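Local coordinates for protein lysine-sensitive aspartokinase 3 (Escherichia coli, PDB 2J0W) that catalyses the ATP-dependent phosphorylation of L-aspartate to 4-phospho-L-aspartate, a lysine-inhibited step of lysine biosynthesis, at residues Val49-Ala52 and Glu53-Pro57; Ala262-Leu265 and Pro266-Arg269; Thr364-Thr367 and Gln368-Met372. All blocks are in the same frame, centred on the assembly; numbering follows the deposited sequence.

Contact 1 (Val49-Ala52 and Glu53-Pro57)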
loop_
_atom_site.group_PDB
_atom_site.type_symbol
_atom_site.label_atom_id
_atom_site.label_comp_id
_atom_site.label_asym_id
_atom_site.label_seq_id
_atom_site.Cartn_x
_atom_site.Cartn_y
_atom_site.Cartn_z
ATOM N N VAL A 49 7.929 23.139 27.377
ATOM C CA VAL A 49 7.892 21.699 27.189
ATOM C C VAL A 49 9.065 21.043 27.926
ATOM O O VAL A 49 8.920 19.973 28.518
ATOM C CB VAL A 49 7.933 21.337 25.685
ATOM C CG1 VAL A 49 8.313 19.866 25.499
ATOM C CG2 VAL A 49 6.571 21.612 25.060
ATOM N N ALA A 50 10.224 21.684 27.908
ATOM C CA ALA A 50 11.375 21.114 28.592
ATOM C C ALA A 50 11.102 21.056 30.094
ATOM O O ALA A 50 11.589 20.158 30.784
ATOM C CB ALA A 50 12.607 21.942 28.322
ATOM N N LEU A 51 10.328 22.019 30.596
ATOM C CA LEU A 51 9.996 22.061 32.016
ATOM C C LEU A 51 8.948 21.012 32.402
ATOM O O LEU A 51 8.964 20.492 33.519
ATOM C CB LEU A 51 9.500 23.441 32.395
ATOM C CG LEU A 51 10.564 24.530 32.461
ATOM C CD1 LEU A 51 9.884 25.889 32.586
ATOM C CD2 LEU A 51 11.488 24.267 33.644
ATOM N N ALA A 52 8.049 20.694 31.478
ATOM C CA ALA A 52 7.030 19.696 31.749
ATOM C C ALA A 52 7.633 18.299 31.676
ATOM O O ALA A 52 6.949 17.304 31.873
ATOM C CB ALA A 52 5.872 19.832 30.761
ATOM N N GLU A 53 8.919 18.217 31.380
ATOM C CA GLU A 53 9.575 16.912 31.328
ATOM C C GLU A 53 10.120 16.542 32.695
ATOM O O GLU A 53 10.431 15.379 32.953
ATOM C CB GLU A 53 10.720 16.915 30.325
ATOM C CG GLU A 53 10.261 16.640 28.905
ATOM C CD GLU A 53 11.381 16.751 27.900
ATOM O OE1 GLU A 53 11.116 16.518 26.704
ATOM O OE2 GLU A 53 12.522 17.071 28.307
ATOM N N GLY A 54 10.211 17.538 33.571
ATOM C CA GLY A 54 10.735 17.303 34.902
ATOM C C GLY A 54 12.226 17.597 34.925
ATOM O O GLY A 54 13.034 16.760 34.550
ATOM N N LEU A 55 12.592 18.789 35.362
ATOM C CA LEU A 55 13.984 19.166 35.405
ATOM C C LEU A 55 14.438 19.446 36.828
ATOM O O LEU A 55 13.655 19.907 37.655
ATOM C CB LEU A 55 14.205 20.414 34.557
ATOM C CG LEU A 55 13.785 20.220 33.105
ATOM C CD1 LEU A 55 14.103 21.489 32.350
ATOM C CD2 LEU A 55 14.526 19.024 32.492
ATOM N N GLU A 56 15.714 19.172 37.094
ATOM C CA GLU A 56 16.317 19.407 38.408
ATOM C C GLU A 56 16.347 20.907 38.714
ATOM O O GLU A 56 16.268 21.729 37.797
ATOM C CB GLU A 56 17.729 18.807 38.457
ATOM C CG GLU A 56 18.849 19.686 39.088
ATOM C CD GLU A 56 19.566 20.599 38.082
ATOM O OE1 GLU A 56 18.956 21.569 37.600
ATOM O OE2 GLU A 56 20.748 20.352 37.769
ATOM N N PRO A 57 16.471 21.283 40.000
ATOM C CA PRO A 57 16.510 22.667 40.494
ATOM C C PRO A 57 17.276 23.673 39.625
ATOM O O PRO A 57 16.776 24.774 39.314
ATOM C CB PRO A 57 17.129 22.504 41.877
ATOM C CG PRO A 57 16.449 21.269 42.350
ATOM C CD PRO A 57 16.624 20.349 41.131
#

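Contact 2 (Ala262-Leu265 and Pro266-Arg269)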
loop_
_atom_site.group_PDB
_atom_site.type_symbol
_atom_site.label_atom_id
_atom_site.label_comp_id
_atom_site.label_asym_id
_atom_site.label_seq_id
_atom_site.Cartn_x
_atom_site.Cartn_y
_atom_site.Cartn_z
ATOM N N ALA A 262 -3.575 19.815 9.715
ATOM C CA ALA A 262 -5.028 19.845 9.901
ATOM C C ALA A 262 -5.662 21.218 9.681
ATOM O O ALA A 262 -6.875 21.382 9.873
ATOM C CB ALA A 262 -5.389 19.344 11.309
ATOM N N THR A 263 -4.857 22.203 9.292
ATOM C CA THR A 263 -5.371 23.553 9.069
ATOM C C THR A 263 -6.482 23.595 8.026
ATOM O O THR A 263 -7.579 24.087 8.290
ATOM C CB THR A 263 -4.272 24.506 8.585
ATOM O OG1 THR A 263 -3.074 24.305 9.352
ATOM C CG2 THR A 263 -4.747 25.947 8.728
ATOM N N LEU A 264 -6.185 23.062 6.845
ATOM C CA LEU A 264 -7.112 23.062 5.714
ATOM C C LEU A 264 -8.398 22.233 5.829
ATOM O O LEU A 264 -9.320 22.419 5.026
ATOM C CB LEU A 264 -6.343 22.684 4.438
ATOM C CG LEU A 264 -5.118 23.592 4.174
ATOM C CD1 LEU A 264 -4.272 23.087 2.998
ATOM C CD2 LEU A 264 -5.603 25.013 3.925
ATOM N N LEU A 265 -8.486 21.333 6.806
ATOM C CA LEU A 265 -9.715 20.559 6.943
ATOM C C LEU A 265 -10.901 21.505 7.064
ATOM O O LEU A 265 -11.892 21.358 6.359
ATOM C CB LEU A 265 -9.671 19.648 8.166
ATOM C CG LEU A 265 -8.843 18.370 8.057
ATOM C CD1 LEU A 265 -8.952 17.591 9.385
ATOM C CD2 LEU A 265 -9.336 17.532 6.865
ATOM N N PRO A 266 -10.829 22.477 7.983
ATOM C CA PRO A 266 -11.974 23.383 8.078
ATOM C C PRO A 266 -12.058 24.227 6.810
ATOM O O PRO A 266 -13.147 24.550 6.339
ATOM C CB PRO A 266 -11.654 24.224 9.320
ATOM C CG PRO A 266 -10.851 23.281 10.164
ATOM C CD PRO A 266 -9.935 22.641 9.145
ATOM N N ALA A 267 -10.898 24.574 6.260
ATOM C CA ALA A 267 -10.836 25.384 5.045
ATOM C C ALA A 267 -11.682 24.760 3.944
ATOM O O ALA A 267 -12.526 25.424 3.345
ATOM C CB ALA A 267 -9.392 25.517 4.580
ATOM N N VAL A 268 -11.443 23.478 3.690
ATOM C CA VAL A 268 -12.171 22.732 2.677
ATOM C C VAL A 268 -13.641 22.603 3.046
ATOM O O VAL A 268 -14.517 22.793 2.205
ATOM C CB VAL A 268 -11.591 21.311 2.508
ATOM C CG1 VAL A 268 -12.477 20.488 1.588
ATOM C CG2 VAL A 268 -10.188 21.389 1.945
ATOM N N ARG A 269 -13.915 22.282 4.303
ATOM C CA ARG A 269 -15.289 22.117 4.747
ATOM C C ARG A 269 -16.171 23.351 4.626
ATOM O O ARG A 269 -17.392 23.221 4.540
ATOM C CB ARG A 269 -15.323 21.624 6.190
ATOM C CG ARG A 269 -14.737 20.240 6.375
ATOM C CD ARG A 269 -15.353 19.603 7.590
ATOM N NE ARG A 269 -15.126 20.371 8.813
ATOM C CZ ARG A 269 -14.076 20.205 9.614
ATOM N NH1 ARG A 269 -13.145 19.298 9.323
ATOM N NH2 ARG A 269 -13.971 20.933 10.717
#

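Contact 3 (Thr364-Thr367 and Gln368-Met372)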
loop_
_atom_site.group_PDB
_atom_site.type_symbol
_atom_site.label_atom_id
_atom_site.label_comp_id
_atom_site.label_asym_id
_atom_site.label_seq_id
_atom_site.Cartn_x
_atom_site.Cartn_y
_atom_site.Cartn_z
ATOM N N THR A 364 5.463 7.911 22.544
ATOM C CA THR A 364 6.095 6.837 21.784
ATOM C C THR A 364 5.034 6.029 21.038
ATOM O O THR A 364 4.178 5.390 21.654
ATOM C CB THR A 364 6.911 5.918 22.733
ATOM O OG1 THR A 364 7.456 4.817 21.996
ATOM C CG2 THR A 364 6.034 5.411 23.877
ATOM N N LEU A 365 5.093 6.061 19.709
ATOM C CA LEU A 365 4.115 5.357 18.881
ATOM C C LEU A 365 4.017 3.853 19.105
ATOM O O LEU A 365 2.930 3.330 19.354
ATOM C CB LEU A 365 4.377 5.629 17.393
ATOM C CG LEU A 365 5.676 6.314 16.956
ATOM C CD1 LEU A 365 6.572 5.355 16.183
ATOM C CD2 LEU A 365 5.312 7.500 16.084
ATOM N N LEU A 366 5.146 3.159 19.034
ATOM C CA LEU A 366 5.132 1.713 19.196
ATOM C C LEU A 366 5.187 1.152 20.611
ATOM O O LEU A 366 6.260 0.901 21.157
ATOM C CB LEU A 366 6.239 1.095 18.345
ATOM C CG LEU A 366 6.047 1.391 16.855
ATOM C CD1 LEU A 366 6.918 0.452 16.044
ATOM C CD2 LEU A 366 4.579 1.214 16.468
ATOM N N THR A 367 4.003 0.933 21.175
ATOM C CA THR A 367 3.838 0.396 22.519
ATOM C C THR A 367 4.051 -1.124 22.522
ATOM O O THR A 367 3.658 -1.816 21.583
ATOM C CB THR A 367 2.424 0.699 23.032
ATOM O OG1 THR A 367 1.469 -0.117 22.333
ATOM C CG2 THR A 367 2.084 2.167 22.779
ATOM N N GLN A 368 4.675 -1.640 23.578
ATOM C CA GLN A 368 4.942 -3.073 23.697
ATOM C C GLN A 368 3.688 -3.935 23.720
ATOM O O GLN A 368 3.750 -5.127 23.432
ATOM C CB GLN A 368 5.780 -3.340 24.950
ATOM C CG GLN A 368 7.166 -2.663 24.913
ATOM C CD GLN A 368 8.215 -3.505 24.212
ATOM O OE1 GLN A 368 8.625 -4.545 24.731
ATOM N NE2 GLN A 368 8.664 -3.060 23.018
ATOM N N SER A 369 2.557 -3.342 24.091
ATOM C CA SER A 369 1.301 -4.088 24.121
ATOM C C SER A 369 1.001 -4.404 22.664
ATOM O O SER A 369 0.723 -5.546 22.282
ATOM C CB SER A 369 0.169 -3.232 24.713
ATOM O OG SER A 369 -0.192 -2.167 23.844
ATOM N N LEU A 370 1.072 -3.355 21.857
ATOM C CA LEU A 370 0.844 -3.454 20.431
ATOM C C LEU A 370 1.753 -4.505 19.826
ATOM O O LEU A 370 1.296 -5.497 19.259
ATOM C CB LEU A 370 1.157 -2.119 19.765
ATOM C CG LEU A 370 1.144 -2.128 18.244
ATOM C CD1 LEU A 370 -0.261 -2.421 17.748
ATOM C CD2 LEU A 370 1.611 -0.783 17.736
ATOM N N LEU A 371 3.054 -4.278 19.942
ATOM C CA LEU A 371 4.008 -5.208 19.369
ATOM C C LEU A 371 3.693 -6.651 19.676
ATOM O O LEU A 371 3.336 -7.390 18.758
ATOM C CB LEU A 371 5.426 -4.891 19.822
ATOM C CG LEU A 371 5.936 -3.610 19.168
ATOM C CD1 LEU A 371 7.302 -3.241 19.718
ATOM C CD2 LEU A 371 5.984 -3.802 17.659
ATOM N N MET A 372 3.800 -7.078 20.935
ATOM C CA MET A 372 3.532 -8.477 21.199
ATOM C C MET A 372 2.195 -8.898 20.614
ATOM O O MET A 372 2.035 -10.068 20.270
ATOM C CB MET A 372 3.588 -8.802 22.703
ATOM C CG MET A 372 2.381 -8.416 23.531
ATOM S SD MET A 372 2.734 -8.757 25.270
ATOM C CE MET A 372 3.655 -7.239 25.765
#

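Contact 1 (Val49-Ala52 and Glu53-Pro57)
Leu55 lays its branched end against the backbone carbonyl of Ala50 as the chain turns out of helix 44-51. Its CG and CD1 carry this contact, and Leu55 CG lies 3.2 Å from Ala50 O. The same leucine also reaches the side chain of Leu51, with Leu55 CD1 4.0 Å from Leu51 CD2. The two leucines cross at about a right angle and meet through one methyl each. Leu55 CG stands beside its own backbone N (chi1 -58°), which folds the side chain back toward the helix end. With an alanine in its place, CG and both methyls are gone, and Leu51 CD2 and the Ala50 carbonyl would probably lose the group that lies against them.

The backbone closes the tight part. Residues Leu51 to Gly54 form a type I turn, and Gly54 N donates to Leu51 O at 3.2 Å. A second bond, Glu53 N to Ala50 O at 3.4 Å, is weak. Gly54 has positive phi (94°), where a side chain would jam against the preceding carbonyl oxygen.

The solvent side is looser. Glu53 touches the helix with its stem, CB lying 3.4 Å from Ala50 O. Beyond CG the chain is extended, and its OE1 bonds to Thr361 OG1, in the ACT range of the chain. Glu56 is also exposed. It holds the N-cap position of the next helix, with OE1 bonded to Glu59 N.

The turn thus joins helix 44-51 to helix 57-75. Leu51 packs on Arg60, Lys63, Leu64 and Ile67 of helix 57-75, while Val49 and Ala52 face Val115 and Thr111 of helix 108-131.

Contact 2 (Ala262-Leu265 and Pro266-Arg269)
Arg269 folds its side chain back over the backbone of Leu265, one helical turn earlier. Its CG comes within 3.1 Å of Leu265 O. The chain then bends at chi3 (-59°), which swings the guanidinium across the preceding turn. One face of that group covers Pro266 CA, which sits over its centre. At its end, Arg269 NH1 lies 3.7 Å from Leu265 CB. The charge is met outside the turn, where NH2 forms a salt bridge with Glu210 of helix 200-211.

The backbone beneath follows the usual i to i+4 pattern. Val268 N donates to Leu264 O at 2.7 Å, and the bond is nearly straight at 170°. Arg269 N donates to Leu265 O at 3.0 Å. Leu265 O therefore takes a backbone bond while the stem of Arg269 lies against it.

On another side of the helix, Leu264 CD2 rests on Ala267 CB at 3.9 Å. These two residues are buried: Leu264 also touches Ala248 and Ala249, and Ala267 touches Phe245, all of helix 245-253. Pro266 instead meets Leu207 and Glu210 of helix 200-211. Thr263, just ahead, has its side chain about 8 Å from the bound magnesium ion.

A proline early in a helix is common, because its nitrogen has no hydrogen to give and none is required in the first turn. Here it belongs to the first turn of helix 264-270, a short helix of the amino acid kinase fold packed against helices 200-211 and 245-253.

Contact 3 (Thr364-Thr367 and Gln368-Met372)
The N-cap of helix 368-377, in the regulatory ACT region, is Thr367, whose hydroxyl meets that of Ser369. Thr367 OG1 and Ser369 OG are hydrogen-bonded at 3.0 Å, and either could be the donor. Thr367 OG1 stands between its backbone N and carbonyl carbon (chi1 72°), which turns it toward the first turn of the helix. Thr367 OG1 also lies 3.3 Å from Leu370 CB, and the two side chains cross at about a right angle.

The backbone fixes the start of the helix. Leu371 N donates to Thr367 O at 3.0 Å, the first i to i+4 bond of the helix. Apart from the hydroxyls, Leu366 CD2 touches Leu370 CD2 at 3.8 Å, methyl against methyl. Leu370 is buried and packs further on Ile331, His335 and Ile337.

The helix start is therefore held in two ways. Leu370 packs inward, and Leu366 extends that apolar side, while the hydroxyl pair gives the helix a polar flank. Ser369 OG has a further weak bond to His335 NE2, which probably helps to set the rotation of the serine hydroxyl.

How the contacts relate
The three contacts follow one another along the chain, and none touches another. Contacts 1 and 2 both lie in the amino acid kinase range, on opposite sides of the chain's centre, with their own centres about 34 Å apart. Contact 1 joins helices 44-51 and 57-75, near the aspartate site; contact 2 lies on helix 264-270, nearer the magnesium ion. Contact 3 starts helix 368-377 in the ACT range, within the region required for homodimerization. Its nearest atoms are about 11 Å from contact 1 and about 16 Å from contact 2. Contacts 1 and 2 thus belong to the part that binds aspartate and ADP, and contact 3 to the ACT part, where lysine binds as inhibitor.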